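Local coordinates for protein chorismatase (Streptomyces hygroscopicus, PDB 4BPS) that hydrolyses chorismate to pyruvate and a dihydroxycyclohexadiene carboxylic acid, a step in making the immunosuppressant polyketides FK506 and FK520, at residues V51-V62 with Y98-G106; T115-T126 with G188-A196. One frame throughout, in Å; residues are numbered along the deposited sequence.

In the fold
Contacts 1 and 2 lie on the two faces of one mixed sheet in the N-terminal part of this YjgF-fold chain, their centres about 11 Å apart. Strands 98-105 and 189-196 are antiparallel neighbours in that sheet, joined by backbone bonds such as Cys-191 N to Val-103 O (2.8 Å). Contact 1 lays the hairpin within 51-62, from a second sheet, on strand 98-105; contact 2 lays helix 112-129, which follows that strand directly in the chain, on strand 189-196. Contact 1 therefore closes before contact 2 opens. Arg-104 hydrogen-bonds to the hairpin, while the helix, on the other face, borders the ligand pocket: the side chain of Tyr-119 lies about 6 Å from the bound 3-(2-carboxyethyl)benzoic acid.

Contact 1: residues V51-V62 with Y98-G106; sequences VSLVDGAPRTAV and YLFGVVRTG
Two beta sheets meet face to face here: the hairpin of strands 52-54 and 57-62, closed by a type I' turn from Val-54 to Ala-57, lies on strand 98-105. Strands 57-62 and 98-105 cross at 36° with their axes 7.0 Å apart, and side chains, not backbone bonds, join them. In one of its two conformers, Val-102 lies among Val-51, Pro-58 and Thr-60: its CG1 meets Thr-60 CG2 at 3.6 Å and Val-51 CG2 at 3.8 Å, while its CG2 takes Pro-58 CB. The proline ring also reaches the edge of the Phe-100 ring, CG to CD2 4.1 Å. Farther along, the chain of Arg-104 passes Val-51 CG2 with its CD (3.7 Å), then bends at chi3 (-61°), which carries NH1 over to the hairpin. There NH1 makes two bonds: to Thr-60 OG1 at 2.9 Å, close to the guanidinium plane, and to Ala-61 O at 2.8 Å, from above the carbonyl plane. Thr-60 OG1 is also bonded to Asp-50 O, and Arg-104 NH2 to Gly-187 O, so the arginine ties the hairpin to the loop leading into strand 189-196. Apolar contacts, with the Arg-104 hydrogen bonds at one end, join two layers of a beta-sheet sandwich.

Contact 2: residues T115-T126 with G188-A196; sequences TAALYTNVFQLT and GITCVFLAA
Phe-193 lies like a plate beneath helix 115-126, and Val-122 drops onto it. Val-122 CG1 sits 3.8 Å from the ring centroid and only 10° off the normal, a CH-pi contact almost over the centre, while its CG2 overhangs CE1. The ring gets there because Phe-193 CG is tucked between the backbone N and the carbonyl carbon (chi1 64°), which swings the ring under Val-122, and chi2 turns a face to it. Leu-125 CD2 lies at the ring edge, near CZ, and Thr-126 CG2 fits the notch between Phe-193 CE2 and the methyl of Ala-195, 3.9 Å from the former and 4.1 Å from the latter. Helix and strand run nearly parallel, at 18° with axes 10.3 Å apart, the packing of a helix on the face of a sheet that belongs to the alpha/beta layering of the YjgF fold. One turn back along the helix, the bump is Leu-118: its CD2 presses on Cys-191 CB at 3.7 Å. The sulfur of Cys-191, anti to its own backbone N, points on to Tyr-119 in an oblique sulfur-aromatic contact, SG 4.6 Å from the ring centroid. Tyr-119 OH is hydrogen-bonded to OD1 of Asn-139, a ligand-pocket residue, and its side chain comes within about 4 Å of that of the substrate-binding Arg-162. At the N-terminal ends of both segments, Ile-189 sends CD1 up beside the helix to Thr-115 OG1 (3.7 Å), the two side chains crossing at about a right angle; that hydroxyl is bonded to Tyr-111 O.

Contact 1: residues V51-V62 with Y98-G106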
ATOM      1  N   VAL A  51      -5.241 -12.209  11.767  1.00  5.74           N
ATOM      2  CA  VAL A  51      -3.834 -11.825  11.793  1.00  5.78           C
ATOM      3  C   VAL A  51      -3.161 -12.646  12.892  1.00  6.26           C
ATOM      4  O   VAL A  51      -3.697 -12.757  14.017  1.00  7.55           O
ATOM      5  CB  VAL A  51      -3.688 -10.340  12.111  1.00  7.89           C
ATOM      6  CG1 VAL A  51      -2.243  -9.970  12.280  1.00 10.29           C
ATOM      7  CG2 VAL A  51      -4.347  -9.491  11.027  1.00  7.64           C
ATOM      8  N   SER A  52      -1.978 -13.192  12.607  1.00  6.56           N
ATOM      9  CA  SER A  52      -1.272 -13.986  13.606  1.00  6.97           C
ATOM     10  C   SER A  52       0.218 -13.883  13.339  1.00  6.24           C
ATOM     11  O   SER A  52       0.640 -13.325  12.323  1.00  7.08           O
ATOM     12  CB  SER A  52      -1.719 -15.462  13.554  1.00  8.35           C
ATOM     13  OG  SER A  52      -1.323 -16.052  12.343  1.00  9.22           O
ATOM     14  N   LEU A  53       1.008 -14.430  14.258  1.00  6.67           N
ATOM     15  CA  LEU A  53       2.439 -14.642  14.045  1.00  7.45           C
ATOM     16  C   LEU A  53       2.679 -16.095  13.659  1.00  8.95           C
ATOM     17  O   LEU A  53       2.180 -17.021  14.313  1.00 10.10           O
ATOM     18  CB  LEU A  53       3.231 -14.350  15.316  1.00  7.82           C
ATOM     19  CG  LEU A  53       3.242 -12.910  15.793  1.00  8.45           C
ATOM     20  CD1 LEU A  53       3.871 -12.836  17.173  1.00  9.79           C
ATOM     21  CD2 LEU A  53       4.021 -11.973  14.842  1.00  8.11           C
ATOM     22  N   VAL A  54       3.454 -16.285  12.600  1.00  9.91           N
ATOM     23  CA  VAL A  54       3.924 -17.614  12.226  1.00 12.55           C
ATOM     24  C   VAL A  54       5.438 -17.598  12.349  1.00 14.32           C
ATOM     25  O   VAL A  54       6.122 -16.938  11.556  1.00 13.33           O
ATOM     26  CB  VAL A  54       3.490 -17.950  10.814  1.00 15.34           C
ATOM     27  CG1 VAL A  54       4.054 -19.320  10.378  1.00 16.72           C
ATOM     28  CG2 VAL A  54       1.974 -17.928  10.748  1.00 17.69           C
ATOM     29  N   ASP A  55       5.946 -18.309  13.362  1.00 16.44           N
ATOM     30  CA  ASP A  55       7.353 -18.268  13.744  1.00 19.61           C
ATOM     31  C   ASP A  55       7.940 -16.864  13.681  1.00 17.03           C
ATOM     32  O   ASP A  55       8.973 -16.626  13.028  1.00 17.79           O
ATOM     33  CB  ASP A  55       8.180 -19.226  12.896  1.00 26.44           C
ATOM     34  CG  ASP A  55       9.552 -19.505  13.509  1.00 33.57           C
ATOM     35  OD1 ASP A  55       9.697 -19.375  14.751  1.00 35.63           O
ATOM     36  OD2 ASP A  55      10.490 -19.848  12.755  1.00 36.42           O
ATOM     37  N   GLY A  56       7.280 -15.942  14.377  1.00 14.13           N
ATOM     38  CA  GLY A  56       7.748 -14.580  14.478  1.00 13.06           C
ATOM     39  C   GLY A  56       7.347 -13.657  13.340  1.00 10.75           C
ATOM     40  O   GLY A  56       7.616 -12.437  13.384  1.00 11.09           O
ATOM     41  N   ALA A  57       6.700 -14.192  12.307  1.00  9.37           N
ATOM     42  CA  ALA A  57       6.400 -13.366  11.142  1.00  9.43           C
ATOM     43  C   ALA A  57       4.905 -13.061  11.111  1.00  7.35           C
ATOM     44  O   ALA A  57       4.106 -13.993  11.047  1.00  7.63           O
ATOM     45  CB  ALA A  57       6.810 -14.098   9.879  1.00 11.37           C
ATOM     46  N   PRO A  58       4.513 -11.778  11.191  1.00  6.38           N
ATOM     47  CA  PRO A  58       3.096 -11.448  11.024  1.00  6.29           C
ATOM     48  C   PRO A  58       2.586 -11.960   9.690  1.00  6.47           C
ATOM     49  O   PRO A  58       3.277 -11.823   8.666  1.00  7.54           O
ATOM     50  CB  PRO A  58       3.085  -9.920  11.036  1.00  7.95           C
ATOM     51  CG  PRO A  58       4.273  -9.530  11.799  1.00  8.32           C
ATOM     52  CD  PRO A  58       5.310 -10.596  11.541  1.00  7.44           C
ATOM     53  N   ARG A  59       1.359 -12.476   9.697  1.00  6.15           N
ATOM     54  CA  ARG A  59       0.751 -12.989   8.492  1.00  7.36           C
ATOM     55  C   ARG A  59      -0.749 -12.769   8.495  1.00  6.45           C
ATOM     56  O   ARG A  59      -1.393 -12.885   9.544  1.00  7.74           O
ATOM     57  CB  ARG A  59       1.042 -14.500   8.412  1.00 12.86           C
ATOM     58  CG  ARG A  59       0.349 -15.251   7.316  1.00 21.27           C
ATOM     59  CD  ARG A  59      -0.896 -15.931   7.876  1.00 28.24           C
ATOM     60  NE  ARG A  59      -1.620 -16.669   6.852  1.00 33.55           N
ATOM     61  CZ  ARG A  59      -2.531 -17.599   7.113  1.00 37.39           C
ATOM     62  NH1 ARG A  59      -2.816 -17.919   8.371  1.00 37.26           N
ATOM     63  NH2 ARG A  59      -3.134 -18.228   6.112  1.00 39.24           N
ATOM     64  N   THR A  60      -1.308 -12.490   7.325  1.00  5.54           N
ATOM     65  CA  THR A  60      -2.746 -12.571   7.157  1.00  5.36           C
ATOM     66  C   THR A  60      -3.033 -12.793   5.679  1.00  5.27           C
ATOM     67  O   THR A  60      -2.165 -12.587   4.836  1.00  5.82           O
ATOM     68  CB  THR A  60      -3.464 -11.306   7.672  1.00  5.72           C
ATOM     69  OG1 THR A  60      -4.851 -11.591   7.919  1.00  5.66           O
ATOM     70  CG2 THR A  60      -3.387 -10.139   6.696  1.00  6.21           C
ATOM     71  N   ALA A  61      -4.265 -13.200   5.371  1.00  5.02           N
ATOM     72  CA  ALA A  61      -4.723 -13.335   4.005  1.00  5.18           C
ATOM     73  C   ALA A  61      -5.786 -12.292   3.733  1.00  4.82           C
ATOM     74  O   ALA A  61      -6.672 -12.074   4.573  1.00  5.28           O
ATOM     75  CB  ALA A  61      -5.282 -14.728   3.763  1.00  6.27           C
ATOM     76  N   VAL A  62      -5.701 -11.661   2.561  1.00  4.83           N
ATOM     77  CA  VAL A  62      -6.713 -10.693   2.147  1.00  5.45           C
ATOM     78  C   VAL A  62      -7.361 -11.144   0.849  1.00  5.03           C
ATOM     79  O   VAL A  62      -6.733 -11.814   0.009  1.00  5.60           O
ATOM     80  CB  VAL A  62      -6.108  -9.254   1.997  1.00  5.78           C
ATOM     81  CG1 VAL A  62      -5.732  -8.699   3.366  1.00  6.57           C
ATOM     82  CG2 VAL A  62      -4.898  -9.246   1.030  1.00  5.80           C
ATOM     83  N   TYR A  98      13.822  -1.172  11.474  1.00  5.02           N
ATOM     84  CA  TYR A  98      12.529  -1.128  10.781  1.00  5.27           C
ATOM     85  C   TYR A  98      11.503  -2.034  11.456  1.00  5.07           C
ATOM     86  O   TYR A  98      11.844  -2.987  12.156  1.00  6.01           O
ATOM     87  CB  TYR A  98      12.670  -1.517   9.297  1.00  5.83           C
ATOM     88  CG  TYR A  98      13.629  -0.614   8.565  1.00  6.26           C
ATOM     89  CD1 TYR A  98      13.240   0.673   8.163  1.00  6.43           C
ATOM     90  CD2 TYR A  98      14.940  -1.009   8.296  1.00  7.16           C
ATOM     91  CE1 TYR A  98      14.154   1.519   7.518  1.00  7.25           C
ATOM     92  CE2 TYR A  98      15.835  -0.163   7.656  1.00  7.65           C
ATOM     93  CZ  TYR A  98      15.432   1.087   7.256  1.00  7.74           C
ATOM     94  OH  TYR A  98      16.297   1.957   6.614  1.00  8.92           O
ATOM     95  N   LEU A  99      10.231  -1.730  11.207  1.00  5.45           N
ATOM     96  CA  LEU A  99       9.088  -2.432  11.807  1.00  5.60           C
ATOM     97  C   LEU A  99       8.072  -2.743  10.698  1.00  5.30           C
ATOM     98  O   LEU A  99       7.803  -1.894   9.839  1.00  5.98           O
ATOM     99  CB  LEU A  99       8.445  -1.510  12.837  1.00  6.75           C
ATOM    100  CG  LEU A  99       7.131  -1.898  13.509  1.00  7.76           C
ATOM    101  CD1 LEU A  99       7.360  -3.076  14.396  1.00  8.47           C
ATOM    102  CD2 LEU A  99       6.533  -0.710  14.326  1.00  7.93           C
ATOM    103  N   PHE A 100       7.509  -3.950  10.735  1.00  5.10           N
ATOM    104  CA  PHE A 100       6.405  -4.369   9.865  1.00  5.31           C
ATOM    105  C   PHE A 100       5.234  -4.756  10.753  1.00  4.66           C
ATOM    106  O   PHE A 100       5.425  -5.506  11.697  1.00  5.63           O
ATOM    107  CB  PHE A 100       6.837  -5.576   9.025  1.00  5.73           C
ATOM    108  CG  PHE A 100       5.756  -6.134   8.139  1.00  6.79           C
ATOM    109  CD1 PHE A 100       5.475  -5.556   6.922  1.00  7.24           C
ATOM    110  CD2 PHE A 100       5.036  -7.254   8.508  1.00 10.03           C
ATOM    111  CE1 PHE A 100       4.482  -6.085   6.086  1.00  8.03           C
ATOM    112  CE2 PHE A 100       4.047  -7.773   7.672  1.00 11.19           C
ATOM    113  CZ  PHE A 100       3.775  -7.179   6.476  1.00  9.23           C
ATOM    114  N   GLY A 101       4.032  -4.286  10.425  1.00  4.67           N
ATOM    115  CA  GLY A 101       2.846  -4.654  11.184  1.00  4.83           C
ATOM    116  C   GLY A 101       1.642  -4.891  10.302  1.00  4.45           C
ATOM    117  O   GLY A 101       1.531  -4.356   9.185  1.00  4.69           O
ATOM    118  N   VAL A 102       0.709  -5.684  10.829  1.00  4.86           N
ATOM    119  CA  VAL A 102      -0.520  -6.022  10.151  0.54  5.23           C
ATOM    120  C   VAL A 102      -1.646  -6.075  11.177  1.00  4.64           C
ATOM    121  O   VAL A 102      -1.453  -6.621  12.260  1.00  4.82           O
ATOM    122  CB  VAL A 102      -0.355  -7.483   9.577  0.54  6.27           C
ATOM    123  CG1 VAL A 102      -1.609  -7.939   8.860  0.54  5.87           C
ATOM    124  CG2 VAL A 102       0.894  -7.637   8.698  0.54  6.34           C
ATOM    125  N   VAL A 103      -2.809  -5.526  10.834  1.00  4.84           N
ATOM    126  CA  VAL A 103      -3.936  -5.482  11.755  1.00  4.77           C
ATOM    127  C   VAL A 103      -5.210  -5.402  10.925  1.00  4.91           C
ATOM    128  O   VAL A 103      -5.201  -4.875   9.812  1.00  5.33           O
ATOM    129  CB  VAL A 103      -3.815  -4.266  12.707  1.00  5.68           C
ATOM    130  CG1 VAL A 103      -3.700  -2.932  11.954  1.00  7.01           C
ATOM    131  CG2 VAL A 103      -4.947  -4.224  13.722  1.00  6.78           C
ATOM    132  N   ARG A 104      -6.319  -5.936  11.421  1.00  4.86           N
ATOM    133  CA  ARG A 104      -7.571  -5.839  10.687  1.00  5.05           C
ATOM    134  C   ARG A 104      -8.763  -5.685  11.606  1.00  5.47           C
ATOM    135  O   ARG A 104      -8.684  -5.976  12.806  1.00  7.07           O
ATOM    136  CB  ARG A 104      -7.712  -7.035   9.728  1.00  5.80           C
ATOM    137  CG  ARG A 104      -7.915  -8.381  10.407  1.00  6.21           C
ATOM    138  CD  ARG A 104      -7.704  -9.558   9.465  1.00  6.09           C
ATOM    139  NE  ARG A 104      -8.658  -9.491   8.363  1.00  5.40           N
ATOM    140  CZ  ARG A 104      -8.393  -9.803   7.098  1.00  4.94           C
ATOM    141  NH1 ARG A 104      -7.222 -10.335   6.743  1.00  5.34           N
ATOM    142  NH2 ARG A 104      -9.335  -9.628   6.183  1.00  5.18           N
ATOM    143  N   THR A 105      -9.873  -5.230  11.019  1.00  5.72           N
ATOM    144  CA  THR A 105     -11.134  -5.102  11.717  1.00  5.99           C
ATOM    145  C   THR A 105     -12.208  -5.781  10.882  1.00  6.35           C
ATOM    146  O   THR A 105     -12.149  -5.778   9.664  1.00  7.61           O
ATOM    147  CB  THR A 105     -11.444  -3.637  12.016  1.00  7.27           C
ATOM    148  OG1 THR A 105     -12.599  -3.565  12.856  1.00  7.89           O
ATOM    149  CG2 THR A 105     -11.708  -2.827  10.736  1.00  8.78           C
ATOM    150  N   GLY A 106     -13.163  -6.419  11.544  1.00  6.64           N
ATOM    151  CA  GLY A 106     -14.092  -7.305  10.860  1.00  7.16           C
ATOM    152  C   GLY A 106     -15.095  -6.646   9.920  1.00  6.70           C
ATOM    153  O   GLY A 106     -15.424  -5.460  10.037  1.00  7.14           O
TER

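Contact 2: residues T115-T126 with G188-A196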
ATOM      1  N   THR A 115     -12.004   2.062  12.220  1.00  5.32           N
ATOM      2  CA  THR A 115     -10.815   2.466  11.468  1.00  5.42           C
ATOM      3  C   THR A 115     -10.012   3.492  12.275  1.00  5.24           C
ATOM      4  O   THR A 115      -8.776   3.451  12.303  1.00  5.41           O
ATOM      5  CB  THR A 115     -11.202   3.043  10.105  1.00  6.05           C
ATOM      6  OG1 THR A 115     -11.851   2.025   9.337  1.00  6.37           O
ATOM      7  CG2 THR A 115      -9.993   3.521   9.320  1.00  6.58           C
ATOM      8  N   ALA A 116     -10.700   4.422  12.927  1.00  5.35           N
ATOM      9  CA  ALA A 116     -10.012   5.398  13.757  1.00  5.79           C
ATOM     10  C   ALA A 116      -9.281   4.685  14.893  1.00  5.24           C
ATOM     11  O   ALA A 116      -8.148   5.039  15.250  1.00  5.51           O
ATOM     12  CB  ALA A 116     -10.983   6.442  14.317  1.00  6.30           C
ATOM     13  N   ALA A 117      -9.920   3.664  15.475  1.00  5.70           N
ATOM     14  CA  ALA A 117      -9.294   2.916  16.557  1.00  6.20           C
ATOM     15  C   ALA A 117      -8.075   2.120  16.056  1.00  6.05           C
ATOM     16  O   ALA A 117      -7.038   2.081  16.709  1.00  6.03           O
ATOM     17  CB  ALA A 117     -10.305   2.005  17.236  1.00  7.38           C
ATOM     18  N   LEU A 118      -8.208   1.499  14.891  1.00  6.00           N
ATOM     19  CA  LEU A 118      -7.133   0.732  14.299  1.00  6.37           C
ATOM     20  C   LEU A 118      -5.938   1.641  14.026  1.00  5.92           C
ATOM     21  O   LEU A 118      -4.810   1.330  14.423  1.00  5.95           O
ATOM     22  CB  LEU A 118      -7.674   0.076  13.017  1.00  7.72           C
ATOM     23  CG  LEU A 118      -6.695  -0.789  12.240  1.00  8.50           C
ATOM     24  CD1 LEU A 118      -7.439  -1.861  11.438  1.00  9.52           C
ATOM     25  CD2 LEU A 118      -5.838   0.069  11.311  1.00  8.51           C
ATOM     26  N   TYR A 119      -6.171   2.779  13.375  1.00  5.58           N
ATOM     27  CA  TYR A 119      -5.063   3.692  13.102  1.00  5.68           C
ATOM     28  C   TYR A 119      -4.486   4.291  14.385  1.00  5.74           C
ATOM     29  O   TYR A 119      -3.284   4.468  14.489  1.00  5.87           O
ATOM     30  CB  TYR A 119      -5.465   4.792  12.093  1.00  6.26           C
ATOM     31  CG  TYR A 119      -5.093   4.409  10.675  1.00  6.69           C
ATOM     32  CD1 TYR A 119      -3.840   4.706  10.182  1.00  7.95           C
ATOM     33  CD2 TYR A 119      -5.971   3.709   9.863  1.00  6.77           C
ATOM     34  CE1 TYR A 119      -3.444   4.303   8.910  1.00  8.32           C
ATOM     35  CE2 TYR A 119      -5.582   3.296   8.596  1.00  7.13           C
ATOM     36  CZ  TYR A 119      -4.321   3.608   8.117  1.00  7.10           C
ATOM     37  OH  TYR A 119      -3.901   3.195   6.866  1.00  7.53           O
ATOM     38  N   THR A 120      -5.338   4.583  15.370  1.00  5.73           N
ATOM     39  CA  THR A 120      -4.818   5.017  16.671  1.00  5.95           C
ATOM     40  C   THR A 120      -3.830   3.992  17.214  1.00  5.75           C
ATOM     41  O   THR A 120      -2.767   4.334  17.719  1.00  6.00           O
ATOM     42  CB  THR A 120      -5.950   5.232  17.669  1.00  6.91           C
ATOM     43  OG1 THR A 120      -6.706   6.399  17.312  1.00  7.34           O
ATOM     44  CG2 THR A 120      -5.405   5.436  19.087  1.00  7.45           C
ATOM     45  N   ASN A 121      -4.208   2.728  17.112  1.00  5.59           N
ATOM     46  CA  ASN A 121      -3.366   1.665  17.636  1.00  6.84           C
ATOM     47  C   ASN A 121      -2.054   1.554  16.842  1.00  6.14           C
ATOM     48  O   ASN A 121      -0.993   1.329  17.434  1.00  6.16           O
ATOM     49  CB  ASN A 121      -4.115   0.334  17.662  1.00  8.16           C
ATOM     50  CG  ASN A 121      -5.205   0.321  18.720  1.00 10.72           C
ATOM     51  OD1 ASN A 121      -5.136   1.078  19.686  1.00 13.53           O
ATOM     52  ND2 ASN A 121      -6.223  -0.489  18.523  1.00 10.70           N
ATOM     53  N   VAL A 122      -2.110   1.748  15.525  1.00  6.37           N
ATOM     54  CA  VAL A 122      -0.893   1.777  14.711  1.00  6.64           C
ATOM     55  C   VAL A 122       0.031   2.931  15.124  1.00  6.45           C
ATOM     56  O   VAL A 122       1.242   2.729  15.363  1.00  6.99           O
ATOM     57  CB  VAL A 122      -1.238   1.840  13.217  1.00  7.34           C
ATOM     58  CG1 VAL A 122      -0.003   2.116  12.366  1.00  7.47           C
ATOM     59  CG2 VAL A 122      -1.922   0.549  12.755  1.00  8.23           C
ATOM     60  N   PHE A 123      -0.511   4.144  15.216  1.00  6.33           N
ATOM     61  CA  PHE A 123       0.311   5.287  15.613  1.00  6.43           C
ATOM     62  C   PHE A 123       0.889   5.057  17.002  1.00  6.74           C
ATOM     63  O   PHE A 123       2.066   5.349  17.256  1.00  7.59           O
ATOM     64  CB  PHE A 123      -0.476   6.592  15.590  1.00  7.28           C
ATOM     65  CG  PHE A 123      -0.936   7.033  14.217  1.00  7.07           C
ATOM     66  CD1 PHE A 123      -0.072   7.109  13.130  1.00  8.65           C
ATOM     67  CD2 PHE A 123      -2.249   7.423  14.027  1.00  7.07           C
ATOM     68  CE1 PHE A 123      -0.517   7.548  11.893  1.00  9.37           C
ATOM     69  CE2 PHE A 123      -2.712   7.838  12.782  1.00  8.00           C
ATOM     70  CZ  PHE A 123      -1.844   7.906  11.718  1.00  8.77           C
ATOM     71  N   GLN A 124       0.072   4.545  17.927  1.00  6.96           N
ATOM     72  CA  GLN A 124       0.563   4.307  19.278  1.00  7.58           C
ATOM     73  C   GLN A 124       1.656   3.253  19.326  1.00  6.92           C
ATOM     74  O   GLN A 124       2.604   3.407  20.085  1.00  7.24           O
ATOM     75  CB  GLN A 124      -0.594   3.921  20.183  1.00 10.29           C
ATOM     76  CG  GLN A 124      -0.166   3.678  21.622  1.00 15.11           C
ATOM     77  CD  GLN A 124       0.702   4.817  22.234  1.00 18.40           C
ATOM     78  OE1 GLN A 124       0.412   5.999  22.059  1.00 22.11           O
ATOM     79  NE2 GLN A 124       1.767   4.447  22.950  1.00 16.78           N
ATOM     80  N   LEU A 125       1.525   2.175  18.543  1.00  7.26           N
ATOM     81  CA  LEU A 125       2.542   1.133  18.526  1.00  7.53           C
ATOM     82  C   LEU A 125       3.863   1.674  17.957  1.00  7.33           C
ATOM     83  O   LEU A 125       4.945   1.393  18.469  1.00  7.60           O
ATOM     84  CB  LEU A 125       2.089  -0.072  17.687  1.00  8.52           C
ATOM     85  CG  LEU A 125       3.060  -1.260  17.735  1.00  9.28           C
ATOM     86  CD1 LEU A 125       3.041  -1.912  19.109  1.00 10.30           C
ATOM     87  CD2 LEU A 125       2.715  -2.273  16.636  1.00 10.36           C
ATOM     88  N   THR A 126       3.776   2.432  16.868  1.00  7.67           N
ATOM     89  CA  THR A 126       4.989   2.991  16.294  1.00  9.21           C
ATOM     90  C   THR A 126       5.673   3.906  17.297  1.00  8.62           C
ATOM     91  O   THR A 126       6.904   3.904  17.398  1.00  9.23           O
ATOM     92  CB  THR A 126       4.739   3.697  14.948  1.00 12.35           C
ATOM     93  OG1 THR A 126       3.877   4.822  15.120  1.00 14.00           O
ATOM     94  CG2 THR A 126       4.186   2.721  13.895  1.00 13.62           C
ATOM     95  N   GLY A 188     -13.754  -7.269   5.928  1.00  5.29           N
ATOM     96  CA  GLY A 188     -13.559  -5.999   6.619  1.00  5.71           C
ATOM     97  C   GLY A 188     -12.383  -5.202   6.065  1.00  4.76           C
ATOM     98  O   GLY A 188     -12.139  -5.166   4.856  1.00  5.45           O
ATOM     99  N   ILE A 189     -11.659  -4.535   6.962  1.00  5.09           N
ATOM    100  CA  ILE A 189     -10.575  -3.651   6.561  1.00  4.89           C
ATOM    101  C   ILE A 189      -9.276  -4.156   7.176  1.00  4.57           C
ATOM    102  O   ILE A 189      -9.186  -4.332   8.383  1.00  5.38           O
ATOM    103  CB  ILE A 189     -10.838  -2.200   6.944  1.00  5.19           C
ATOM    104  CG1 ILE A 189     -12.124  -1.695   6.255  1.00  5.88           C
ATOM    105  CG2 ILE A 189      -9.636  -1.321   6.555  1.00  6.35           C
ATOM    106  CD1 ILE A 189     -12.471  -0.251   6.506  1.00  6.68           C
ATOM    107  N   THR A 190      -8.270  -4.366   6.318  1.00  4.69           N
ATOM    108  CA  THR A 190      -6.944  -4.812   6.729  1.00  4.74           C
ATOM    109  C   THR A 190      -5.946  -3.696   6.428  1.00  4.69           C
ATOM    110  O   THR A 190      -5.938  -3.153   5.321  1.00  5.00           O
ATOM    111  CB  THR A 190      -6.546  -6.082   5.975  1.00  5.30           C
ATOM    112  OG1 THR A 190      -7.518  -7.104   6.184  1.00  5.23           O
ATOM    113  CG2 THR A 190      -5.184  -6.618   6.404  1.00  5.72           C
ATOM    114  N   CYS A 191      -5.103  -3.406   7.415  1.00  4.78           N
ATOM    115  CA  CYS A 191      -4.041  -2.416   7.293  1.00  5.09           C
ATOM    116  C   CYS A 191      -2.677  -3.080   7.483  1.00  5.07           C
ATOM    117  O   CYS A 191      -2.459  -3.838   8.442  1.00  5.93           O
ATOM    118  CB  CYS A 191      -4.227  -1.319   8.340  1.00  5.83           C
ATOM    119  SG  CYS A 191      -2.910  -0.058   8.385  1.00  8.34           S
ATOM    120  N   VAL A 192      -1.780  -2.813   6.531  1.00  4.77           N
ATOM    121  CA  VAL A 192      -0.407  -3.284   6.585  1.00  5.04           C
ATOM    122  C   VAL A 192       0.477  -2.053   6.613  1.00  4.68           C
ATOM    123  O   VAL A 192       0.183  -1.086   5.913  1.00  4.82           O
ATOM    124  CB  VAL A 192      -0.088  -4.145   5.329  1.00  5.34           C
ATOM    125  CG1 VAL A 192       1.330  -4.690   5.356  1.00  5.88           C
ATOM    126  CG2 VAL A 192      -1.108  -5.253   5.148  1.00  5.82           C
ATOM    127  N   PHE A 193       1.577  -2.078   7.363  1.00  4.69           N
ATOM    128  CA  PHE A 193       2.450  -0.912   7.372  1.00  5.15           C
ATOM    129  C   PHE A 193       3.907  -1.273   7.618  1.00  4.95           C
ATOM    130  O   PHE A 193       4.228  -2.306   8.250  1.00  4.96           O
ATOM    131  CB  PHE A 193       1.995   0.141   8.407  1.00  5.33           C
ATOM    132  CG  PHE A 193       2.064  -0.344   9.827  1.00  6.25           C
ATOM    133  CD1 PHE A 193       1.005  -1.063  10.380  1.00  7.57           C
ATOM    134  CD2 PHE A 193       3.186  -0.091  10.610  1.00  7.54           C
ATOM    135  CE1 PHE A 193       1.069  -1.525  11.682  1.00  8.60           C
ATOM    136  CE2 PHE A 193       3.253  -0.547  11.912  1.00  9.32           C
ATOM    137  CZ  PHE A 193       2.188  -1.271  12.442  1.00  9.35           C
ATOM    138  N   LEU A 194       4.771  -0.417   7.084  1.00  4.47           N
ATOM    139  CA  LEU A 194       6.194  -0.411   7.379  1.00  4.63           C
ATOM    140  C   LEU A 194       6.533   0.902   8.079  1.00  4.64           C
ATOM    141  O   LEU A 194       5.973   1.949   7.740  1.00  5.03           O
ATOM    142  CB  LEU A 194       7.000  -0.474   6.080  1.00  5.30           C
ATOM    143  CG  LEU A 194       7.007  -1.825   5.372  1.00  6.86           C
ATOM    144  CD1 LEU A 194       7.452  -1.649   3.922  1.00  7.11           C
ATOM    145  CD2 LEU A 194       7.932  -2.807   6.094  1.00  7.66           C
ATOM    146  N   ALA A 195       7.460   0.846   9.033  1.00  4.76           N
ATOM    147  CA  ALA A 195       7.887   2.035   9.758  1.00  5.27           C
ATOM    148  C   ALA A 195       9.383   1.928  10.063  1.00  5.21           C
ATOM    149  O   ALA A 195       9.964   0.833  10.049  1.00  6.12           O
ATOM    150  CB  ALA A 195       7.111   2.197  11.056  1.00  6.30           C
ATOM    151  N   ALA A 196       9.991   3.079  10.339  1.00  6.02           N
ATOM    152  CA  ALA A 196      11.417   3.193  10.600  1.00  5.71           C
ATOM    153  C   ALA A 196      11.683   3.810  11.958  1.00  5.23           C
ATOM    154  O   ALA A 196      10.993   4.745  12.396  1.00  5.82           O
ATOM    155  CB  ALA A 196      12.085   4.027   9.506  1.00  6.50           C
TER